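Local coordinates for Mlr3007 protein (PDB 3QQM) that probably transfers amino groups between branched-chain amino acids and 2-oxoglutarate as a pyridoxal-phosphate-dependent aminotransferase of class IV, at residues 20-25 / 31-36; 39-44 / 49-54; 57-62 / 73-78; 61-66 / 83-88. All coordinates share one frame; numbering follows the deposited sequence.

Contact 1 of 4, residues 20-25 / 31-36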
loop_
_atom_site.group_PDB
_atom_site.type_symbol
_atom_site.label_atom_id
_atom_site.label_comp_id
_atom_site.label_asym_id
_atom_site.label_seq_id
_atom_site.Cartn_x
_atom_site.Cartn_y
_atom_site.Cartn_z
ATOM N N GLU A 20 6.908 1.393 -6.104
ATOM C CA GLU A 20 6.091 0.176 -6.283
ATOM C C GLU A 20 6.797 -0.933 -5.512
ATOM O O GLU A 20 8.007 -1.135 -5.674
ATOM C CB GLU A 20 5.921 -0.228 -7.755
ATOM C CG GLU A 20 5.084 0.722 -8.586
ATOM C CD GLU A 20 3.609 0.734 -8.186
ATOM O OE1 GLU A 20 3.114 -0.300 -7.634
ATOM O OE2 GLU A 20 2.938 1.760 -8.440
ATOM N N THR A 21 6.031 -1.628 -4.663
ATOM C CA THR A 21 6.535 -2.710 -3.858
ATOM C C THR A 21 5.728 -3.935 -4.238
ATOM O O THR A 21 4.513 -3.999 -4.006
ATOM C CB THR A 21 6.416 -2.389 -2.364
ATOM O OG1 THR A 21 7.136 -1.188 -2.097
ATOM C CG2 THR A 21 6.975 -3.526 -1.508
HETATM N N MSE A 22 6.433 -4.927 -4.772
HETATM C CA MSE A 22 5.816 -6.122 -5.285
HETATM C C MSE A 22 6.435 -7.424 -4.775
HETATM O O MSE A 22 7.580 -7.447 -4.286
HETATM C CB MSE A 22 5.990 -6.113 -6.811
HETATM C CG MSE A 22 5.576 -4.800 -7.491
HETATM SE SE MSE A 22 5.935 -4.760 -9.395
HETATM C CE MSE A 22 7.871 -4.910 -9.381
ATOM N N ARG A 23 5.686 -8.513 -4.952
ATOM C CA ARG A 23 6.165 -9.829 -4.600
ATOM C C ARG A 23 6.463 -10.573 -5.873
ATOM O O ARG A 23 5.566 -10.801 -6.693
ATOM C CB ARG A 23 5.120 -10.626 -3.843
ATOM C CG ARG A 23 5.689 -11.903 -3.229
ATOM C CD ARG A 23 4.625 -12.946 -2.883
ATOM N NE ARG A 23 3.535 -12.423 -2.072
ATOM C CZ ARG A 23 2.456 -13.125 -1.708
ATOM N NH1 ARG A 23 2.331 -14.414 -2.058
ATOM N NH2 ARG A 23 1.496 -12.534 -0.995
ATOM N N TRP A 24 7.719 -10.918 -6.072
ATOM C CA TRP A 24 8.118 -11.719 -7.228
ATOM C C TRP A 24 8.022 -13.177 -6.823
ATOM O O TRP A 24 8.420 -13.536 -5.728
ATOM C CB TRP A 24 9.545 -11.433 -7.620
ATOM C CG TRP A 24 10.023 -12.177 -8.830
ATOM C CD1 TRP A 24 9.961 -11.752 -10.121
ATOM C CD2 TRP A 24 10.689 -13.435 -8.860
ATOM N NE1 TRP A 24 10.564 -12.650 -10.943
ATOM C CE2 TRP A 24 11.010 -13.703 -10.204
ATOM C CE3 TRP A 24 11.068 -14.349 -7.885
ATOM C CZ2 TRP A 24 11.671 -14.863 -10.605
ATOM C CZ3 TRP A 24 11.736 -15.506 -8.286
ATOM C CH2 TRP A 24 12.035 -15.743 -9.631
ATOM N N GLN A 25 7.512 -14.011 -7.714
ATOM C CA GLN A 25 7.381 -15.425 -7.434
ATOM C C GLN A 25 7.978 -16.213 -8.582
ATOM O O GLN A 25 7.843 -15.809 -9.736
ATOM C CB GLN A 25 5.907 -15.809 -7.223
ATOM C CG GLN A 25 5.329 -15.246 -5.941
ATOM C CD GLN A 25 3.868 -15.622 -5.709
ATOM O OE1 GLN A 25 3.016 -15.449 -6.582
ATOM N NE2 GLN A 25 3.573 -16.104 -4.508
ATOM N N LEU A 31 3.648 -10.612 -8.724
ATOM C CA LEU A 31 2.234 -10.772 -8.489
ATOM C C LEU A 31 1.561 -9.417 -8.825
ATOM O O LEU A 31 2.080 -8.360 -8.474
ATOM C CB LEU A 31 2.002 -11.184 -7.036
ATOM C CG LEU A 31 0.706 -11.862 -6.617
ATOM C CD1 LEU A 31 0.429 -13.119 -7.462
ATOM C CD2 LEU A 31 0.750 -12.232 -5.103
ATOM N N ARG A 32 0.470 -9.469 -9.597
ATOM C CA ARG A 32 -0.276 -8.267 -9.977
ATOM C C ARG A 32 0.609 -7.254 -10.725
ATOM O O ARG A 32 0.410 -6.050 -10.630
ATOM C CB ARG A 32 -0.931 -7.624 -8.730
ATOM C CG ARG A 32 -2.104 -8.408 -8.191
ATOM C CD ARG A 32 -2.634 -7.814 -6.879
ATOM N NE ARG A 32 -1.782 -8.187 -5.761
ATOM C CZ ARG A 32 -1.908 -9.334 -5.100
ATOM N NH1 ARG A 32 -2.883 -10.195 -5.418
ATOM N NH2 ARG A 32 -1.076 -9.613 -4.106
ATOM N N PHE A 33 1.555 -7.789 -11.497
ATOM C CA PHE A 33 2.522 -6.993 -12.236
ATOM C C PHE A 33 1.890 -5.926 -13.089
ATOM O O PHE A 33 2.266 -4.782 -12.993
ATOM C CB PHE A 33 3.427 -7.914 -13.079
ATOM C CG PHE A 33 4.665 -7.236 -13.669
ATOM C CD1 PHE A 33 5.267 -6.139 -13.047
ATOM C CD2 PHE A 33 5.367 -7.867 -14.694
ATOM C CE1 PHE A 33 6.447 -5.591 -13.561
ATOM C CE2 PHE A 33 6.559 -7.332 -15.190
ATOM C CZ PHE A 33 7.090 -6.199 -14.628
ATOM N N ASP A 34 0.903 -6.280 -13.887
ATOM C CA ASP A 34 0.289 -5.287 -14.753
ATOM C C ASP A 34 -0.405 -4.176 -13.945
ATOM O O ASP A 34 -0.322 -3.017 -14.314
ATOM C CB ASP A 34 -0.624 -5.921 -15.807
ATOM C CG ASP A 34 -1.693 -6.786 -15.219
ATOM O OD1 ASP A 34 -1.775 -6.887 -13.969
ATOM O OD2 ASP A 34 -2.450 -7.375 -16.017
ATOM N N ARG A 35 -1.052 -4.516 -12.852
ATOM C CA ARG A 35 -1.662 -3.488 -12.051
ATOM C C ARG A 35 -0.581 -2.519 -11.539
ATOM O O ARG A 35 -0.788 -1.330 -11.596
ATOM C CB ARG A 35 -2.477 -4.058 -10.904
ATOM C CG ARG A 35 -3.733 -4.831 -11.364
ATOM C CD ARG A 35 -4.635 -5.166 -10.189
ATOM N NE ARG A 35 -5.854 -5.834 -10.613
ATOM C CZ ARG A 35 -6.969 -5.208 -11.014
ATOM N NH1 ARG A 35 -7.017 -3.884 -11.089
ATOM N NH2 ARG A 35 -8.034 -5.919 -11.389
ATOM N N HIS A 36 0.575 -3.043 -11.095
ATOM C CA HIS A 36 1.669 -2.195 -10.584
ATOM C C HIS A 36 2.208 -1.239 -11.636
ATOM O O HIS A 36 2.417 -0.071 -11.349
ATOM C CB HIS A 36 2.830 -3.018 -9.997
ATOM C CG HIS A 36 2.500 -3.670 -8.690
ATOM N ND1 HIS A 36 2.443 -2.969 -7.502
ATOM C CD2 HIS A 36 2.205 -4.956 -8.381
ATOM C CE1 HIS A 36 2.103 -3.791 -6.527
ATOM N NE2 HIS A 36 1.954 -5.001 -7.034
HETATM O O HOH W 1 2.888 -8.215 -5.693
#
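His36 and Glu20 are joined by a nearly straight hydrogen bond. ND1 of His36 donates to OE1 of Glu20 over 2.8 Å, at an N-H...O angle of 165°. The carboxylate oxygen lies in the imidazole plane, although the two flat groups are turned 72° apart. Arg39 forms a salt bridge with the same OE1, and NE2 of His36 bonds to Ser211 OG. Both ring nitrogens are therefore engaged, which fixes the flip of the ring.

The backbone adds one direct bond, from Leu31 N to Arg23 O (2.8 Å). A water accepts from Arg23 N and donates to Leu31 O.

Apolar contact centres on Met22, a selenomethionine. Its CG sits over the imidazole face, 3.4 Å from the ring centroid, a CH-pi contact. Extended at chi2 (175°), the chain carries SE past the imidazole to CD1 of Phe33, 4.0 Å away, an oblique Met-aromatic contact. Further along, Leu31 CD2 lies over the centre of the Arg23 guanidinium, whose NE bonds to Leu212 O.

Strand 17-25 thus meets the start of helix 33-47. Strand 71-78 pairs with strand 17-25, helix 53-64 packs on Met22 and Phe33 through Leu60, and helix 179-186 touches Arg32 and His36.

Contact 2 of 4, residues 39-44 / 49-54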
loop_
_atom_site.group_PDB
_atom_site.type_symbol
_atom_site.label_atom_id
_atom_site.label_comp_id
_atom_site.label_asym_id
_atom_site.label_seq_id
_atom_site.Cartn_x
_atom_site.Cartn_y
_atom_site.Cartn_z
ATOM N N ARG A 39 -0.343 1.531 -12.569
ATOM C CA ARG A 39 -0.299 2.606 -11.599
ATOM C C ARG A 39 0.948 3.478 -11.762
ATOM O O ARG A 39 0.835 4.679 -11.804
ATOM C CB ARG A 39 -0.319 2.064 -10.180
ATOM C CG ARG A 39 -0.308 3.191 -9.136
ATOM C CD ARG A 39 -0.630 2.677 -7.802
ATOM N NE ARG A 39 0.396 1.787 -7.278
ATOM C CZ ARG A 39 0.248 1.073 -6.166
ATOM N NH1 ARG A 39 -0.916 1.068 -5.526
ATOM N NH2 ARG A 39 1.227 0.284 -5.734
ATOM N N LEU A 40 2.125 2.854 -11.780
ATOM C CA LEU A 40 3.385 3.577 -11.923
ATOM C C LEU A 40 3.436 4.413 -13.205
ATOM O O LEU A 40 3.794 5.598 -13.176
ATOM C CB LEU A 40 4.574 2.607 -11.918
ATOM C CG LEU A 40 5.940 3.230 -12.162
ATOM C CD1 LEU A 40 6.282 4.234 -11.058
ATOM C CD2 LEU A 40 6.983 2.142 -12.254
ATOM N N TYR A 41 3.064 3.811 -14.324
ATOM C CA TYR A 41 3.112 4.539 -15.574
ATOM C C TYR A 41 2.059 5.641 -15.624
ATOM O O TYR A 41 2.323 6.732 -16.160
ATOM C CB TYR A 41 3.002 3.614 -16.767
ATOM C CG TYR A 41 4.142 2.643 -16.905
ATOM C CD1 TYR A 41 5.420 3.008 -16.583
ATOM C CD2 TYR A 41 3.962 1.428 -17.523
ATOM C CE1 TYR A 41 6.480 2.137 -16.753
ATOM C CE2 TYR A 41 5.022 0.557 -17.720
ATOM C CZ TYR A 41 6.274 0.921 -17.336
ATOM O OH TYR A 41 7.338 0.075 -17.513
ATOM N N GLY A 42 0.890 5.371 -15.050
ATOM C CA GLY A 42 -0.191 6.350 -15.014
ATOM C C GLY A 42 0.229 7.555 -14.168
ATOM O O GLY A 42 0.086 8.686 -14.597
ATOM N N SER A 43 0.787 7.296 -12.988
ATOM C CA SER A 43 1.229 8.377 -12.118
ATOM C C SER A 43 2.375 9.169 -12.734
ATOM O O SER A 43 2.369 10.379 -12.683
ATOM C CB SER A 43 1.639 7.844 -10.744
ATOM O OG SER A 43 0.562 7.220 -10.115
ATOM N N ALA A 44 3.332 8.495 -13.352
ATOM C CA ALA A 44 4.457 9.198 -13.946
ATOM C C ALA A 44 3.924 10.170 -15.019
ATOM O O ALA A 44 4.372 11.326 -15.126
ATOM C CB ALA A 44 5.454 8.241 -14.520
ATOM N N PHE A 49 6.674 12.861 -14.621
ATOM C CA PHE A 49 7.926 12.105 -14.464
ATOM C C PHE A 49 8.411 11.505 -15.793
ATOM O O PHE A 49 7.624 10.941 -16.536
ATOM C CB PHE A 49 7.738 10.976 -13.450
ATOM C CG PHE A 49 7.901 11.391 -12.039
ATOM C CD1 PHE A 49 7.149 12.426 -11.506
ATOM C CD2 PHE A 49 8.755 10.694 -11.209
ATOM C CE1 PHE A 49 7.302 12.807 -10.175
ATOM C CE2 PHE A 49 8.906 11.051 -9.875
ATOM C CZ PHE A 49 8.175 12.106 -9.351
ATOM N N ALA A 50 9.694 11.648 -16.106
ATOM C CA ALA A 50 10.226 10.997 -17.310
ATOM C C ALA A 50 10.155 9.527 -16.930
ATOM O O ALA A 50 10.417 9.180 -15.780
ATOM C CB ALA A 50 11.659 11.430 -17.612
ATOM N N CYS A 51 9.702 8.684 -17.854
ATOM C CA CYS A 51 9.553 7.253 -17.579
ATOM C C CYS A 51 9.788 6.421 -18.828
ATOM O O CYS A 51 8.997 6.463 -19.760
ATOM C CB CYS A 51 8.154 6.980 -17.053
ATOM S SG CYS A 51 7.947 5.327 -16.406
ATOM N N ASP A 52 10.884 5.676 -18.844
ATOM C CA ASP A 52 11.248 4.841 -19.988
ATOM C C ASP A 52 11.006 3.361 -19.627
ATOM O O ASP A 52 11.777 2.764 -18.898
ATOM C CB ASP A 52 12.698 5.086 -20.357
ATOM C CG ASP A 52 13.152 4.244 -21.527
ATOM O OD1 ASP A 52 12.362 3.402 -22.006
ATOM O OD2 ASP A 52 14.306 4.425 -21.973
ATOM N N PRO A 53 9.920 2.775 -20.142
ATOM C CA PRO A 53 9.588 1.382 -19.821
ATOM C C PRO A 53 10.698 0.364 -20.106
ATOM O O PRO A 53 10.798 -0.648 -19.400
ATOM C CB PRO A 53 8.382 1.110 -20.706
ATOM C CG PRO A 53 7.775 2.431 -20.929
ATOM C CD PRO A 53 8.875 3.413 -20.962
ATOM N N GLN A 54 11.512 0.623 -21.121
ATOM C CA GLN A 54 12.596 -0.284 -21.479
ATOM C C GLN A 54 13.605 -0.304 -20.320
ATOM O O GLN A 54 14.119 -1.369 -19.927
ATOM C CB GLN A 54 13.222 0.131 -22.841
ATOM C CG GLN A 54 14.164 -0.921 -23.505
ATOM C CD GLN A 54 14.522 -0.596 -25.019
ATOM O OE1 GLN A 54 14.137 0.455 -25.563
ATOM N NE2 GLN A 54 15.232 -1.532 -25.684
HETATM O O HOH W 2 8.081 -2.458 -18.477
#
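Tyr41 meets Cys51 and Pro53 by van der Waals contact. SG of Cys51 comes to the edge of the phenol ring, 3.4 Å from Tyr41 CD1 and almost as close to CE1. This is a sulfur-aromatic contact, with the sulfur 75° off the ring normal. With SG anti to the Cys51 backbone N (chi1 -170°), the sulfur is carried out to that edge. The far end of the ring crosses the proline obliquely, with Tyr41 OH 3.5 Å from Pro53 CB.

Ala44 supplies the second apolar patch. Its CB touches CB of Phe49 at 3.7 Å and CB of Cys51 at 3.9 Å.

Polar links are few. Phe49 N donates to Ala44 O over 2.8 Å, tying the chain back to the helix it has just left. Tyr41 OH bonds to a water at 2.8 Å that lies in the ring plane, and the same water reaches Pro53 O weakly. Within 49-54, Asp52 is the N-cap of the next helix, and its OD1 accepts from Gln54 N. Replacing Tyr41 by an alanine takes away ring and hydroxyl, and would probably leave the Cys51 sulfur without its aromatic edge and the water with one anchor fewer.

The contact spans the turn between helices 33-47 and 53-64. Leu77 of strand 71-78 packs on Ala44 and Cys51, and Leu18 of strand 17-25 also touches Ala44.

Contact 3 of 4, residues 57-62 / 73-78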
loop_
_atom_site.group_PDB
_atom_site.type_symbol
_atom_site.label_atom_id
_atom_site.label_comp_id
_atom_site.label_asym_id
_atom_site.label_seq_id
_atom_site.Cartn_x
_atom_site.Cartn_y
_atom_site.Cartn_z
ATOM N N ALA A 57 12.097 -2.190 -17.256
ATOM C CA ALA A 57 12.269 -3.633 -17.479
ATOM C C ALA A 57 13.718 -4.058 -17.232
ATOM O O ALA A 57 13.947 -5.137 -16.718
ATOM C CB ALA A 57 11.820 -4.046 -18.899
ATOM N N GLU A 58 14.685 -3.206 -17.599
ATOM C CA GLU A 58 16.094 -3.513 -17.403
ATOM C C GLU A 58 16.425 -3.627 -15.939
ATOM O O GLU A 58 17.014 -4.627 -15.527
ATOM C CB GLU A 58 17.040 -2.467 -18.066
ATOM C CG GLU A 58 17.101 -2.517 -19.629
ATOM C CD GLU A 58 17.962 -1.389 -20.272
ATOM O OE1 GLU A 58 18.149 -1.443 -21.524
ATOM O OE2 GLU A 58 18.441 -0.449 -19.554
ATOM N N VAL A 59 16.068 -2.619 -15.140
ATOM C CA VAL A 59 16.402 -2.678 -13.710
ATOM C C VAL A 59 15.692 -3.849 -12.995
ATOM O O VAL A 59 16.290 -4.515 -12.159
ATOM C CB VAL A 59 16.159 -1.335 -12.963
ATOM C CG1 VAL A 59 16.997 -0.251 -13.576
ATOM C CG2 VAL A 59 14.683 -0.928 -12.965
ATOM N N LEU A 60 14.432 -4.107 -13.338
ATOM C CA LEU A 60 13.694 -5.222 -12.723
ATOM C C LEU A 60 14.337 -6.574 -13.096
ATOM O O LEU A 60 14.550 -7.421 -12.231
ATOM C CB LEU A 60 12.226 -5.197 -13.121
ATOM C CG LEU A 60 11.425 -4.042 -12.548
ATOM C CD1 LEU A 60 10.034 -3.963 -13.195
ATOM C CD2 LEU A 60 11.346 -4.157 -11.022
ATOM N N SER A 61 14.653 -6.752 -14.373
ATOM C CA SER A 61 15.292 -7.974 -14.848
ATOM C C SER A 61 16.635 -8.192 -14.124
ATOM O O SER A 61 16.912 -9.287 -13.658
ATOM C CB SER A 61 15.498 -7.916 -16.379
ATOM O OG SER A 61 16.182 -9.069 -16.862
ATOM N N ASP A 62 17.465 -7.157 -14.028
ATOM C CA ASP A 62 18.754 -7.291 -13.307
ATOM C C ASP A 62 18.581 -7.598 -11.828
ATOM O O ASP A 62 19.318 -8.396 -11.282
ATOM C CB ASP A 62 19.610 -6.045 -13.433
ATOM C CG ASP A 62 20.150 -5.841 -14.837
ATOM O OD1 ASP A 62 19.914 -6.712 -15.722
ATOM O OD2 ASP A 62 20.811 -4.789 -15.048
ATOM N N THR A 73 10.289 -6.863 -3.839
ATOM C CA THR A 73 10.944 -6.035 -4.802
ATOM C C THR A 73 10.470 -4.607 -4.722
ATOM O O THR A 73 9.286 -4.354 -4.802
ATOM C CB THR A 73 10.645 -6.552 -6.202
ATOM O OG1 THR A 73 11.037 -7.936 -6.289
ATOM C CG2 THR A 73 11.376 -5.701 -7.261
ATOM N N ARG A 74 11.404 -3.672 -4.557
ATOM C CA ARG A 74 11.052 -2.266 -4.502
ATOM C C ARG A 74 11.567 -1.566 -5.760
ATOM O O ARG A 74 12.772 -1.525 -6.006
ATOM C CB ARG A 74 11.637 -1.571 -3.267
ATOM C CG ARG A 74 11.129 -0.123 -3.127
ATOM C CD ARG A 74 11.921 0.741 -2.164
ATOM N NE ARG A 74 13.309 0.879 -2.609
ATOM C CZ ARG A 74 14.361 0.310 -2.014
ATOM N NH1 ARG A 74 14.226 -0.365 -0.865
ATOM N NH2 ARG A 74 15.566 0.480 -2.524
ATOM N N LEU A 75 10.640 -0.979 -6.513
ATOM C CA LEU A 75 10.938 -0.227 -7.742
ATOM C C LEU A 75 10.715 1.241 -7.440
ATOM O O LEU A 75 9.691 1.579 -6.861
ATOM C CB LEU A 75 10.005 -0.651 -8.858
ATOM C CG LEU A 75 10.221 -0.017 -10.226
ATOM C CD1 LEU A 75 11.590 -0.397 -10.807
ATOM C CD2 LEU A 75 9.068 -0.418 -11.187
ATOM N N ALA A 76 11.669 2.106 -7.803
ATOM C CA ALA A 76 11.555 3.549 -7.552
ATOM C C ALA A 76 11.911 4.355 -8.791
ATOM O O ALA A 76 12.833 4.014 -9.512
ATOM C CB ALA A 76 12.433 3.977 -6.379
ATOM N N LEU A 77 11.166 5.437 -9.007
ATOM C CA LEU A 77 11.364 6.321 -10.144
ATOM C C LEU A 77 11.458 7.793 -9.720
ATOM O O LEU A 77 10.589 8.309 -9.016
ATOM C CB LEU A 77 10.189 6.161 -11.098
ATOM C CG LEU A 77 10.192 6.972 -12.386
ATOM C CD1 LEU A 77 11.320 6.499 -13.327
ATOM C CD2 LEU A 77 8.813 6.868 -13.049
ATOM N N ALA A 78 12.511 8.455 -10.164
ATOM C CA ALA A 78 12.716 9.872 -9.908
ATOM C C ALA A 78 12.191 10.654 -11.123
ATOM O O ALA A 78 12.140 10.116 -12.244
ATOM C CB ALA A 78 14.194 10.188 -9.659
#
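Leu60 and Val59 pack on Leu75, joining helix 53-64 to strand 71-78. This is helix-on-sheet packing in a two-layer alpha+beta arrangement, helices on one face of an antiparallel sheet, as in the small domain of fold-type IV pyridoxal-phosphate enzymes. The helix segment and the strand segment run nearly antiparallel, at 155°, with their axes 9.9 Å apart at closest approach. No hydrogen bond crosses between them.

Leu60 carries most of the helix side. Its CB leaves the helix neither straight at the strand nor away from it, and makes no close contact. With chi1 at -69°, CG lies beside the backbone N and anti to the carbonyl carbon, and this brings the branch to the strand. There CG is 4.0 Å from CD1 of Leu75. The two methyls then part. CD1 of Leu60 faces CD2 of Leu75 at 4.2 Å, while CD2 of Leu60 meets both CD1 of Leu75 and CG2 of Thr73. The two leucines cross at about a right angle. With an alanine in place of Leu60 both methyls go, which is likely to leave Leu75 CD1 and Thr73 CG2 short of a helix neighbour.

Met22 and Phe33 also touch Leu60, and Leu40 packs on Leu75. Ala85 of strand 83-89 touches both Val59 and Leu60. CD1 of Leu75 touches two methyl groups at once, Val59 CG2 and Leu60 CD2, each 3.8 Å away.

Contact 4 of 4, residues 61-66 / 83-88. With EDO (1,2-ethanediol), chain Q.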
loop_
_atom_site.group_PDB
_atom_site.type_symbol
_atom_site.label_atom_id
_atom_site.label_comp_id
_atom_site.label_asym_id
_atom_site.label_seq_id
_atom_site.Cartn_x
_atom_site.Cartn_y
_atom_site.Cartn_z
ATOM N N SER A 61 14.653 -6.752 -14.373
ATOM C CA SER A 61 15.292 -7.974 -14.848
ATOM C C SER A 61 16.635 -8.192 -14.124
ATOM O O SER A 61 16.912 -9.287 -13.658
ATOM C CB SER A 61 15.498 -7.916 -16.379
ATOM O OG SER A 61 16.182 -9.069 -16.862
ATOM N N ASP A 62 17.465 -7.157 -14.028
ATOM C CA ASP A 62 18.754 -7.291 -13.307
ATOM C C ASP A 62 18.581 -7.598 -11.828
ATOM O O ASP A 62 19.318 -8.396 -11.282
ATOM C CB ASP A 62 19.610 -6.045 -13.433
ATOM C CG ASP A 62 20.150 -5.841 -14.837
ATOM O OD1 ASP A 62 19.914 -6.712 -15.722
ATOM O OD2 ASP A 62 20.811 -4.789 -15.048
ATOM N N ALA A 63 17.616 -6.945 -11.179
ATOM C CA ALA A 63 17.371 -7.161 -9.745
ATOM C C ALA A 63 16.922 -8.588 -9.429
ATOM O O ALA A 63 17.285 -9.139 -8.390
ATOM C CB ALA A 63 16.347 -6.147 -9.218
ATOM N N LEU A 64 16.171 -9.190 -10.347
ATOM C CA LEU A 64 15.648 -10.543 -10.157
ATOM C C LEU A 64 16.444 -11.641 -10.842
ATOM O O LEU A 64 16.092 -12.807 -10.783
ATOM C CB LEU A 64 14.174 -10.594 -10.557
ATOM C CG LEU A 64 13.228 -9.994 -9.503
ATOM C CD1 LEU A 64 13.314 -10.818 -8.190
ATOM C CD2 LEU A 64 13.495 -8.516 -9.212
ATOM N N ASP A 65 17.553 -11.282 -11.451
ATOM C CA ASP A 65 18.385 -12.259 -12.114
ATOM C C ASP A 65 18.882 -13.324 -11.099
ATOM O O ASP A 65 19.544 -12.995 -10.112
ATOM C CB ASP A 65 19.595 -11.553 -12.746
ATOM C CG ASP A 65 20.416 -12.480 -13.638
ATOM O OD1 ASP A 65 19.808 -13.197 -14.477
ATOM O OD2 ASP A 65 21.665 -12.465 -13.527
ATOM N N GLY A 66 18.525 -14.585 -11.331
ATOM C CA GLY A 66 18.980 -15.692 -10.479
ATOM C C GLY A 66 18.142 -15.927 -9.246
ATOM O O GLY A 66 18.449 -16.808 -8.450
ATOM N N ALA A 83 15.959 5.398 -12.219
ATOM C CA ALA A 83 15.228 4.298 -11.597
ATOM C C ALA A 83 16.097 3.276 -10.887
ATOM O O ALA A 83 17.241 3.030 -11.260
ATOM C CB ALA A 83 14.395 3.577 -12.644
ATOM N N THR A 84 15.520 2.668 -9.861
ATOM C CA THR A 84 16.174 1.637 -9.107
ATOM C C THR A 84 15.210 0.511 -8.818
ATOM O O THR A 84 13.999 0.710 -8.763
ATOM C CB THR A 84 16.736 2.157 -7.731
ATOM O OG1 THR A 84 15.647 2.606 -6.895
ATOM C CG2 THR A 84 17.755 3.282 -7.943
ATOM N N ALA A 85 15.774 -0.680 -8.656
ATOM C CA ALA A 85 15.030 -1.865 -8.287
ATOM C C ALA A 85 15.887 -2.651 -7.293
ATOM O O ALA A 85 17.078 -2.888 -7.520
ATOM C CB ALA A 85 14.688 -2.701 -9.490
ATOM N N SER A 86 15.277 -3.011 -6.170
ATOM C CA SER A 86 15.921 -3.781 -5.135
ATOM C C SER A 86 15.078 -4.996 -4.800
ATOM O O SER A 86 13.854 -4.877 -4.576
ATOM C CB SER A 86 16.082 -2.935 -3.886
ATOM O OG SER A 86 16.507 -3.715 -2.784
ATOM N N ALA A 87 15.741 -6.154 -4.723
ATOM C CA ALA A 87 15.079 -7.400 -4.387
ATOM C C ALA A 87 15.758 -8.086 -3.198
ATOM O O ALA A 87 16.987 -8.179 -3.133
ATOM C CB ALA A 87 15.064 -8.337 -5.589
ATOM N N GLN A 88 14.942 -8.556 -2.265
ATOM C CA GLN A 88 15.410 -9.296 -1.105
ATOM C C GLN A 88 14.378 -10.371 -0.823
ATOM O O GLN A 88 13.227 -10.203 -1.145
ATOM C CB GLN A 88 15.580 -8.390 0.098
ATOM C CG GLN A 88 16.425 -7.193 -0.161
ATOM C CD GLN A 88 16.828 -6.514 1.091
ATOM O OE1 GLN A 88 17.590 -7.068 1.890
ATOM N NE2 GLN A 88 16.356 -5.272 1.275
HETATM C C1 EDO Q . 16.312 7.177 -8.556
HETATM O O1 EDO Q . 16.792 7.794 -7.361
HETATM C C2 EDO Q . 15.196 6.171 -8.253
HETATM O O2 EDO Q . 15.354 5.513 -6.995
#
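Ala63 points its CB at strand 83-88, and the methyls of Ala85 and Ala87 point back at the helix. The three small groups form a shallow apolar patch. Ala63 CB sits 3.8 Å from Ala85 CB and 3.7 Å from the backbone oxygen of Ala85. It lies farther from Ala87 CB, at 4.4 Å. The carbonyl oxygen of Ala63 approaches that Ala87 methyl as well, at 3.7 Å.

Leu64 reaches the same methyl from a different direction. Its CB does not head straight for the strand. With chi1 at -77° CG is beside the backbone N, and the branch swings its end to the sheet. Both methyls, CD1 and CD2, are 4.0 Å from Ala87 CB, so the open end of the fork faces this one group.

Here the C-terminal part of helix 53-64 lies against strand 83-89, an outermost strand of the four-stranded antiparallel sheet. The short side chains allow the backbones to come close: the CA atoms of Ala63 and Ala87 are 5.8 Å apart. No hydrogen bond links the segments. Leu64 also packs on Met71 and Thr73 of the adjoining strand, while Val59 and Leu60 touch Ala85.

On strand 83-89, OG1 of Thr84 shares a 2.9 Å hydrogen bond with O2 of an ethanediol, probably left over from crystallisation, which Glu17 also binds.

In the fold
Helices 33-47 and 53-64 follow each other in the chain, and both pack on the antiparallel sheet, helix 33-47 on strands 17-25 and 71-78, helix 53-64 also on strand 83-89. Contacts 1 and 2 share helix 33-47 and are joined by a salt bridge, Glu20 OE1 to Arg39 NH2 at 2.7 Å. Arg39 also bonds to the phosphate of the pyridoxal-modified lysine at position 118, so this pair of contacts reaches the cofactor. Contact 3 meets contact 1 by strand pairing, Glu20 O to Leu75 N at 2.8 Å. Contacts 3 and 4 lie next to each other, centres about 6 Å apart. Contacts 2 and 4 do not touch; their nearest atoms are about 7 Å apart.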